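Side-chain contacts in beta-hexosaminidase Amuc_2018 (PDB 6JEB), which hydrolyses terminal non-reducing N-acetylhexosamine residues, N-acetylglucosamine and N-acetylgalactosamine, from beta-linked glycans including terminally unbranched N-glycans: residues 7-10 with 11-15; 60-63 with 64-67; 405-408 with 409-412; 426-429 with 430-433. One frame throughout, in Å; residues are numbered along the deposited sequence. Where two conformers were deposited one is given.

How the contacts relate
Each contact is a short local turn or helix segment; they follow one another in series along the chain, and none nests or crosses. Contact 1 turns the N-terminal loop into strand 12-16, and contact 2 lies within helix 55-73 of the same small domain; the two meet where I7 N hydrogen-bonds to Q67 OE1. Contact 3 starts helix 407-414, just after the last barrel strand, and stands apart, its centre at least 26 Å from the other three. Contact 4 makes the turn between helices 417-426 and 434-452 and returns to the first two: S427 OG hydrogen-bonds to E9 O, and W426 packs on P8 and Y60, joining the small domain to the C-terminal helices 417-426 and 434-452.

Contact 1 of 4, residues 7-10 with 11-15; sequences IPEP and SRTEL
P10 and T13 meet where the N-terminal loop turns into strand 12-16. The pyrrolidine ring lies beside the threonine hydroxyl, P10 CB 3.8 Å from T13 OG1. T13 keeps its methyl anti to the backbone N, with OG1 beside that N (chi1 -56°), which turns the hydroxyl rather than CG2 to the proline. This is the close-packed part: P10 is buried, its ring also covered by I84 and D86. Next to this packing the link is looser and runs through one water, which accepts from the hydroxyl at 2.8 Å and donates to both P10 O and E9 OE2. E9 OE2 itself stays 4.3 Å from T13 OG1, while E9 OE1 forms a salt bridge with K440. Further out, the exposed R12 reaches along the strand to E14 in a salt bridge, R12 NH2 to E14 OE1 3.0 Å; the oxygen lies in the guanidinium plane, but the nitrogen stands 66° out of the carboxylate plane. S11 N hydrogen-bonds to D86 OD1, and R12 pairs by backbone with T85, where strand 12-16 runs antiparallel to strand 79-86; I7 and P8 pack on helix 417-426, and I7 also on helix 434-452.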
loop_
_atom_site.group_PDB
_atom_site.type_symbol
_atom_site.label_atom_id
_atom_site.label_comp_id
_atom_site.label_asym_id
_atom_site.label_seq_id
_atom_site.Cartn_x
_atom_site.Cartn_y
_atom_site.Cartn_z
ATOM N N ILE A 7 11.695 -7.921 -13.740
ATOM C CA ILE A 7 11.356 -6.753 -12.935
ATOM C C ILE A 7 10.852 -7.268 -11.595
ATOM O O ILE A 7 9.893 -8.045 -11.554
ATOM C CB ILE A 7 10.291 -5.856 -13.592
ATOM C CG1 ILE A 7 10.771 -5.364 -14.959
ATOM C CG2 ILE A 7 9.960 -4.671 -12.669
ATOM C CD1 ILE A 7 9.666 -4.720 -15.806
ATOM N N PRO A 8 11.436 -6.850 -10.467
ATOM C CA PRO A 8 12.547 -5.889 -10.365
ATOM C C PRO A 8 13.897 -6.444 -10.809
ATOM O O PRO A 8 14.140 -7.654 -10.744
ATOM C CB PRO A 8 12.585 -5.542 -8.872
ATOM C CG PRO A 8 11.793 -6.592 -8.189
ATOM C CD PRO A 8 10.886 -7.240 -9.156
ATOM N N GLU A 9 14.764 -5.550 -11.262
ATOM C CA GLU A 9 16.099 -5.955 -11.687
ATOM C C GLU A 9 16.812 -6.669 -10.543
ATOM O O GLU A 9 16.877 -6.132 -9.428
ATOM C CB GLU A 9 16.914 -4.729 -12.100
ATOM C CG GLU A 9 18.288 -5.065 -12.689
ATOM C CD GLU A 9 18.198 -5.836 -14.002
ATOM O OE1 GLU A 9 17.134 -5.801 -14.661
ATOM O OE2 GLU A 9 19.199 -6.486 -14.378
ATOM N N PRO A 10 17.360 -7.864 -10.772
ATOM C CA PRO A 10 18.091 -8.553 -9.705
ATOM C C PRO A 10 19.346 -7.797 -9.294
ATOM O O PRO A 10 19.952 -7.050 -10.074
ATOM C CB PRO A 10 18.451 -9.903 -10.339
ATOM C CG PRO A 10 17.390 -10.114 -11.388
ATOM C CD PRO A 10 17.138 -8.732 -11.942
ATOM N N SER A 11 19.756 -8.021 -8.048
ATOM C CA SER A 11 20.938 -7.329 -7.543
ATOM C C SER A 11 22.211 -7.748 -8.271
ATOM O O SER A 11 23.131 -6.939 -8.396
ATOM C CB SER A 11 21.067 -7.506 -6.032
ATOM O OG SER A 11 21.009 -8.871 -5.666
ATOM N N ARG A 12 22.288 -8.992 -8.756
ATOM C CA ARG A 12 23.425 -9.436 -9.561
ATOM C C ARG A 12 22.940 -10.436 -10.602
ATOM O O ARG A 12 22.268 -11.416 -10.262
ATOM C CB ARG A 12 24.541 -10.081 -8.714
ATOM C CG ARG A 12 25.733 -10.598 -9.544
ATOM C CD ARG A 12 26.789 -11.357 -8.700
ATOM N NE ARG A 12 27.679 -12.180 -9.536
ATOM C CZ ARG A 12 28.948 -11.902 -9.828
ATOM N NH1 ARG A 12 29.546 -10.818 -9.334
ATOM N NH2 ARG A 12 29.629 -12.726 -10.622
ATOM N N THR A 13 23.262 -10.171 -11.868
ATOM C CA THR A 13 23.044 -11.121 -12.953
ATOM C C THR A 13 24.376 -11.324 -13.652
ATOM O O THR A 13 24.966 -10.358 -14.148
ATOM C CB THR A 13 22.017 -10.591 -13.962
ATOM O OG1 THR A 13 20.792 -10.276 -13.285
ATOM C CG2 THR A 13 21.738 -11.644 -15.036
ATOM N N GLU A 14 24.850 -12.567 -13.678
ATOM C CA GLU A 14 26.069 -12.948 -14.390
ATOM C C GLU A 14 25.641 -13.839 -15.552
ATOM O O GLU A 14 25.329 -15.016 -15.358
ATOM C CB GLU A 14 27.033 -13.683 -13.454
ATOM C CG GLU A 14 28.300 -14.190 -14.171
ATOM C CD GLU A 14 29.245 -15.036 -13.306
ATOM O OE1 GLU A 14 29.001 -15.213 -12.093
ATOM O OE2 GLU A 14 30.254 -15.532 -13.858
ATOM N N LEU A 15 25.623 -13.281 -16.758
ATOM C CA LEU A 15 25.187 -14.033 -17.925
ATOM C C LEU A 15 26.320 -14.895 -18.467
ATOM O O LEU A 15 27.499 -14.538 -18.383
ATOM C CB LEU A 15 24.699 -13.080 -19.014
ATOM C CG LEU A 15 23.439 -12.290 -18.649
ATOM C CD1 LEU A 15 23.108 -11.287 -19.749
ATOM C CD2 LEU A 15 22.268 -13.228 -18.414
HETATM O O HOH W 1 20.894 -7.604 -12.572
#

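Contact 2 of 4, residues 60-63 with 64-67; sequences YGLA and TLRQ
A63 and R66, three residues apart in the middle of helix 55-73, touch through their side chains and are linked by a water. In one of its two conformers R66 leaves the helix with CG anti to the backbone N and then bends at chi3 (53°), which folds the guanidinium back toward A63; NH2 comes obliquely to 3.7 Å from A63 CB. The same fold aims R66 NE at a water lying in the guanidinium plane. That water accepts from NE at 2.8 Å and donates to A63 O at 2.7 Å. A63 O is therefore held twice, since it also accepts from Q67 N at 3.1 Å. The other carbonyls are met in ordinary helical fashion: Y60 O by T64 N, G61 O by L65 N and L62 O by R66 N.

T64 OG1 lies beside its own backbone N, at most weakly bonded to Y60 O (3.5 Å); its main partners are Y39 OH and K120 NZ. The remaining buried polar ends are also satisfied by residues outside 60-67, Y60 OH by E56 and R93, and Q67 OE1 by I7 N, with NE2 in a weak bond to Y118 O. L62 CD2 and L65 CD2 touch loosely at 4.2 Å. Q67 also meets H444 of helix 434-452, which lies beyond the small domain. Backbone bonds from each N-H to the carbonyl four residues earlier mark a regular alpha helix. Y60 on Y39 and T64 on L41 set it against strand 39-44, the helix-on-sheet packing of the alpha/beta domain that precedes the barrel in glycosyl hydrolase family 20.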
loop_
_atom_site.group_PDB
_atom_site.type_symbol
_atom_site.label_atom_id
_atom_site.label_comp_id
_atom_site.label_asym_id
_atom_site.label_seq_id
_atom_site.Cartn_x
_atom_site.Cartn_y
_atom_site.Cartn_z
ATOM N N TYR A 60 10.588 -15.434 -3.665
ATOM C CA TYR A 60 11.121 -14.487 -4.641
ATOM C C TYR A 60 11.831 -15.203 -5.782
ATOM O O TYR A 60 11.685 -14.814 -6.944
ATOM C CB TYR A 60 12.058 -13.478 -3.975
ATOM C CG TYR A 60 11.408 -12.670 -2.872
ATOM C CD1 TYR A 60 10.063 -12.310 -2.940
ATOM C CD2 TYR A 60 12.137 -12.275 -1.750
ATOM C CE1 TYR A 60 9.465 -11.582 -1.922
ATOM C CE2 TYR A 60 11.550 -11.541 -0.742
ATOM C CZ TYR A 60 10.214 -11.202 -0.826
ATOM O OH TYR A 60 9.634 -10.483 0.198
ATOM N N GLY A 61 12.621 -16.236 -5.477
ATOM C CA GLY A 61 13.293 -16.966 -6.543
ATOM C C GLY A 61 12.314 -17.610 -7.503
ATOM O O GLY A 61 12.524 -17.608 -8.721
ATOM N N LEU A 62 11.224 -18.165 -6.967
ATOM C CA LEU A 62 10.189 -18.732 -7.823
ATOM C C LEU A 62 9.485 -17.655 -8.643
ATOM O O LEU A 62 9.060 -17.924 -9.772
ATOM C CB LEU A 62 9.200 -19.552 -6.984
ATOM C CG LEU A 62 9.773 -20.824 -6.348
ATOM C CD1 LEU A 62 8.795 -21.435 -5.342
ATOM C CD2 LEU A 62 10.157 -21.837 -7.425
ATOM N N ALA A 63 9.353 -16.437 -8.099
ATOM C CA ALA A 63 8.781 -15.338 -8.873
ATOM C C ALA A 63 9.682 -14.962 -10.047
ATOM O O ALA A 63 9.195 -14.689 -11.154
ATOM C CB ALA A 63 8.535 -14.129 -7.969
ATOM N N THR A 64 10.997 -14.942 -9.829
ATOM C CA THR A 64 11.909 -14.719 -10.944
ATOM C C THR A 64 11.817 -15.845 -11.963
ATOM O O THR A 64 11.787 -15.597 -13.175
ATOM C CB THR A 64 13.329 -14.577 -10.403
ATOM O OG1 THR A 64 13.390 -13.375 -9.627
ATOM C CG2 THR A 64 14.354 -14.519 -11.543
ATOM N N LEU A 65 11.763 -17.093 -11.492
ATOM C CA LEU A 65 11.618 -18.226 -12.402
ATOM C C LEU A 65 10.349 -18.098 -13.240
ATOM O O LEU A 65 10.345 -18.433 -14.431
ATOM C CB LEU A 65 11.620 -19.529 -11.603
ATOM C CG LEU A 65 11.643 -20.845 -12.374
ATOM C CD1 LEU A 65 12.853 -20.890 -13.286
ATOM C CD2 LEU A 65 11.642 -22.023 -11.399
ATOM N N ARG A 66 9.267 -17.606 -12.633
ATOM C CA ARG A 66 8.020 -17.399 -13.361
ATOM C C ARG A 66 8.217 -16.399 -14.497
ATOM O O ARG A 66 7.748 -16.618 -15.622
ATOM C CB ARG A 66 6.959 -16.920 -12.363
ATOM C CG ARG A 66 5.568 -16.699 -12.901
ATOM C CD ARG A 66 4.551 -16.584 -11.745
ATOM N NE ARG A 66 4.945 -15.573 -10.765
ATOM C CZ ARG A 66 4.568 -15.559 -9.487
ATOM N NH1 ARG A 66 3.771 -16.508 -8.998
ATOM N NH2 ARG A 66 4.983 -14.585 -8.696
ATOM N N GLN A 67 8.910 -15.286 -14.217
ATOM C CA GLN A 67 9.153 -14.296 -15.262
ATOM C C GLN A 67 10.055 -14.860 -16.352
ATOM O O GLN A 67 9.843 -14.588 -17.542
ATOM C CB GLN A 67 9.738 -13.011 -14.672
ATOM C CG GLN A 67 8.751 -12.272 -13.783
ATOM C CD GLN A 67 9.118 -10.813 -13.580
ATOM O OE1 GLN A 67 10.155 -10.348 -14.059
ATOM N NE2 GLN A 67 8.262 -10.077 -12.878
HETATM O O HOH W 2 6.788 -13.410 -10.803
#

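Contact 3 of 4, residues 405-408 with 409-412; sequences PDLN and HLLY
An aspartate N-cap starts helix 407-414, the helix that follows the last strand of the (beta/alpha)8 barrel, and D406 and H409 carry it. D406 CG sits between its backbone N and carbonyl carbon (chi1 57°), which swings OD1 back over the first turn. There OD1 takes two N-H groups of one residue: H409 N at 2.9 Å, nearly along the C-O axis, and H409 ND1 at 2.9 Å, from 40° out of the carboxylate plane. P405 covers one face of the imidazole in a CH-pi contact, CD 4.0 Å from the ring centroid. F466 meets the same ring, and NE2 makes weak bonds to the carbonyls of P464 and A465. On the flank facing helix 106-118, L407 CD1 rests 3.7 Å from L411 CG. With an alanine at H409, D406 OD1 would probably keep the backbone cap but lose its ring donor, and P405 and F466 would face a gap. Two N-H groups converging on a single oxygen at the positive end of a helix dipole should favour a charged carboxylate, while the ND1 bond and P405 over one face probably fix how the imidazole is turned.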
loop_
_atom_site.group_PDB
_atom_site.type_symbol
_atom_site.label_atom_id
_atom_site.label_comp_id
_atom_site.label_asym_id
_atom_site.label_seq_id
_atom_site.Cartn_x
_atom_site.Cartn_y
_atom_site.Cartn_z
ATOM N N PRO A 405 -13.678 3.303 -9.949
ATOM C CA PRO A 405 -14.854 2.567 -9.464
ATOM C C PRO A 405 -14.819 1.055 -9.616
ATOM O O PRO A 405 -15.706 0.394 -9.061
ATOM C CB PRO A 405 -15.999 3.176 -10.294
ATOM C CG PRO A 405 -15.335 3.567 -11.583
ATOM C CD PRO A 405 -13.953 4.038 -11.198
ATOM N N ASP A 406 -13.849 0.486 -10.331
ATOM C CA ASP A 406 -13.791 -0.957 -10.513
ATOM C C ASP A 406 -12.349 -1.381 -10.769
ATOM O O ASP A 406 -11.454 -0.547 -10.936
ATOM C CB ASP A 406 -14.749 -1.424 -11.624
ATOM C CG ASP A 406 -14.476 -0.756 -12.966
ATOM O OD1 ASP A 406 -13.323 -0.374 -13.239
ATOM O OD2 ASP A 406 -15.431 -0.612 -13.757
ATOM N N LEU A 407 -12.138 -2.701 -10.810
ATOM C CA LEU A 407 -10.785 -3.231 -10.972
ATOM C C LEU A 407 -10.170 -2.791 -12.294
ATOM O O LEU A 407 -8.967 -2.519 -12.365
ATOM C CB LEU A 407 -10.795 -4.758 -10.866
ATOM C CG LEU A 407 -9.441 -5.444 -11.052
ATOM C CD1 LEU A 407 -8.527 -5.132 -9.876
ATOM C CD2 LEU A 407 -9.629 -6.947 -11.215
ATOM N N ASN A 408 -10.976 -2.724 -13.357
ATOM C CA ASN A 408 -10.461 -2.279 -14.649
ATOM C C ASN A 408 -9.818 -0.901 -14.528
ATOM O O ASN A 408 -8.700 -0.678 -15.007
ATOM C CB ASN A 408 -11.601 -2.259 -15.668
ATOM C CG ASN A 408 -11.122 -2.042 -17.091
ATOM O OD1 ASN A 408 -10.025 -2.457 -17.469
ATOM N ND2 ASN A 408 -11.958 -1.398 -17.895
ATOM N N HIS A 409 -10.506 0.030 -13.866
ATOM C CA HIS A 409 -9.945 1.363 -13.660
ATOM C C HIS A 409 -8.758 1.326 -12.701
ATOM O O HIS A 409 -7.783 2.066 -12.886
ATOM C CB HIS A 409 -11.020 2.298 -13.115
ATOM C CG HIS A 409 -11.956 2.820 -14.161
ATOM N ND1 HIS A 409 -13.200 2.271 -14.398
ATOM C CD2 HIS A 409 -11.831 3.854 -15.024
ATOM C CE1 HIS A 409 -13.801 2.949 -15.361
ATOM N NE2 HIS A 409 -12.994 3.918 -15.753
ATOM N N LEU A 410 -8.843 0.492 -11.662
ATOM C CA LEU A 410 -7.775 0.405 -10.674
ATOM C C LEU A 410 -6.472 -0.072 -11.312
ATOM O O LEU A 410 -5.409 0.528 -11.109
ATOM C CB LEU A 410 -8.226 -0.547 -9.567
ATOM C CG LEU A 410 -7.371 -0.685 -8.319
ATOM C CD1 LEU A 410 -7.262 0.661 -7.650
ATOM C CD2 LEU A 410 -7.989 -1.700 -7.372
ATOM N N LEU A 411 -6.535 -1.167 -12.069
ATOM C CA LEU A 411 -5.332 -1.685 -12.708
ATOM C C LEU A 411 -4.806 -0.720 -13.754
ATOM O O LEU A 411 -3.589 -0.644 -13.960
ATOM C CB LEU A 411 -5.603 -3.051 -13.342
ATOM C CG LEU A 411 -5.902 -4.194 -12.368
ATOM C CD1 LEU A 411 -6.235 -5.466 -13.152
ATOM C CD2 LEU A 411 -4.734 -4.428 -11.404
ATOM N N TYR A 412 -5.697 0.015 -14.429
ATOM C CA TYR A 412 -5.231 0.968 -15.427
ATOM C C TYR A 412 -4.303 2.003 -14.804
ATOM O O TYR A 412 -3.269 2.344 -15.387
ATOM C CB TYR A 412 -6.395 1.662 -16.145
ATOM C CG TYR A 412 -5.848 2.501 -17.267
ATOM C CD1 TYR A 412 -5.608 1.942 -18.515
ATOM C CD2 TYR A 412 -5.508 3.834 -17.059
ATOM C CE1 TYR A 412 -5.065 2.694 -19.544
ATOM C CE2 TYR A 412 -4.954 4.593 -18.067
ATOM C CZ TYR A 412 -4.741 4.018 -19.310
ATOM O OH TYR A 412 -4.186 4.766 -20.310
#

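Contact 4 of 4, residues 426-429 with 430-433; sequences WSPM and GVRS
A 3-10 turn joins helix 417-426 to helix 434-452, and R432 folds back across it onto S427 and M429. Two successive bonds between residues three apart make the turn: V431 N to P428 O and R432 N to M429 O, both 3.1 Å, with each donor well above the carbonyl plane of its acceptor. The arginine's aliphatic part lies over the start of the turn, R432 CG 3.7 Å from S427 CB and CD 3.5 Å from S427 O. Beyond it the chain bends at chi3 (60°), bringing NH1 obliquely to M429 SD at 3.5 Å. M429 is itself curled, bent at chi2 (-61°), which carries its sulphur round to the guanidinium. A water accepts from R432 NH1 at 2.9 Å and donates to S427 O, bridging the guanidinium to the backbone of S427; NH1 also hydrogen-bonds to L378 O, and Y376 is the cation-pi partner of the arginine. With an alanine in place of R432, S427 O and its water would probably lose their link to NH1, and Y376 would be left without its cation.

Beside it, V431 CG2 packs on P428 CD at 3.9 Å and on S427 CB, while S427 OG is engaged by E9 O. S427 is the first residue to leave the helical path, and S433 caps the next helix through OG to N436 N. The arrangement is that of a short connection between two consecutive helices: a helix end, one 3-10 turn and a serine N-cap.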
loop_
_atom_site.group_PDB
_atom_site.type_symbol
_atom_site.label_atom_id
_atom_site.label_comp_id
_atom_site.label_asym_id
_atom_site.label_seq_id
_atom_site.Cartn_x
_atom_site.Cartn_y
_atom_site.Cartn_z
ATOM N N TRP A 426 13.016 -2.758 -4.542
ATOM C CA TRP A 426 13.815 -3.979 -4.563
ATOM C C TRP A 426 15.248 -3.760 -5.036
ATOM O O TRP A 426 16.189 -4.291 -4.436
ATOM C CB TRP A 426 13.143 -5.013 -5.481
ATOM C CG TRP A 426 13.921 -6.298 -5.560
ATOM C CD1 TRP A 426 15.069 -6.527 -6.270
ATOM C CD2 TRP A 426 13.630 -7.518 -4.870
ATOM N NE1 TRP A 426 15.513 -7.809 -6.055
ATOM C CE2 TRP A 426 14.644 -8.440 -5.201
ATOM C CE3 TRP A 426 12.602 -7.925 -4.009
ATOM C CZ2 TRP A 426 14.674 -9.738 -4.690
ATOM C CZ3 TRP A 426 12.627 -9.219 -3.508
ATOM C CH2 TRP A 426 13.657 -10.112 -3.851
ATOM N N SER A 427 15.432 -3.043 -6.139
ATOM C CA SER A 427 16.715 -3.125 -6.837
ATOM C C SER A 427 17.725 -2.134 -6.267
ATOM O O SER A 427 17.392 -0.960 -6.071
ATOM C CB SER A 427 16.530 -2.837 -8.320
ATOM O OG SER A 427 15.628 -3.767 -8.892
ATOM N N PRO A 428 18.963 -2.568 -6.036
ATOM C CA PRO A 428 20.031 -1.621 -5.696
ATOM C C PRO A 428 20.177 -0.555 -6.772
ATOM O O PRO A 428 19.982 -0.812 -7.963
ATOM C CB PRO A 428 21.282 -2.505 -5.641
ATOM C CG PRO A 428 20.768 -3.880 -5.378
ATOM C CD PRO A 428 19.413 -3.968 -6.021
ATOM N N MET A 429 20.540 0.658 -6.346
ATOM C CA MET A 429 20.702 1.745 -7.307
ATOM C C MET A 429 21.702 1.388 -8.400
ATOM O O MET A 429 21.546 1.820 -9.549
ATOM C CB MET A 429 21.115 3.035 -6.591
ATOM C CG MET A 429 20.030 3.610 -5.662
ATOM S SD MET A 429 18.485 4.047 -6.502
ATOM C CE MET A 429 19.033 5.414 -7.518
ATOM N N GLY A 430 22.712 0.578 -8.073
ATOM C CA GLY A 430 23.753 0.228 -9.022
ATOM C C GLY A 430 23.303 -0.637 -10.181
ATOM O O GLY A 430 24.062 -0.776 -11.144
ATOM N N VAL A 431 22.106 -1.227 -10.114
ATOM C CA VAL A 431 21.554 -1.995 -11.229
ATOM C C VAL A 431 20.362 -1.312 -11.873
ATOM O O VAL A 431 19.741 -1.886 -12.781
ATOM C CB VAL A 431 21.208 -3.448 -10.841
ATOM C CG1 VAL A 431 22.436 -4.168 -10.281
ATOM C CG2 VAL A 431 20.026 -3.489 -9.855
ATOM N N ARG A 432 20.021 -0.105 -11.438
ATOM C CA ARG A 432 18.841 0.586 -11.932
ATOM C C ARG A 432 19.207 1.559 -13.044
ATOM O O ARG A 432 20.225 2.253 -12.967
ATOM C CB ARG A 432 18.140 1.327 -10.793
ATOM C CG ARG A 432 17.443 0.387 -9.822
ATOM C CD ARG A 432 16.642 1.150 -8.786
ATOM N NE ARG A 432 15.607 1.981 -9.402
ATOM C CZ ARG A 432 14.968 2.965 -8.784
ATOM N NH1 ARG A 432 15.241 3.235 -7.513
ATOM N NH2 ARG A 432 14.046 3.670 -9.437
ATOM N N SER A 433 18.378 1.587 -14.087
ATOM C CA SER A 433 18.464 2.614 -15.115
ATOM C C SER A 433 17.132 2.668 -15.847
ATOM O O SER A 433 16.472 1.640 -16.031
ATOM C CB SER A 433 19.616 2.375 -16.103
ATOM O OG SER A 433 19.268 1.453 -17.122
HETATM O O HOH W 3 16.116 1.353 -5.426
HETATM O O HOH W 4 20.767 4.256 -10.603
HETATM O O HOH W 5 23.038 2.382 -11.982
#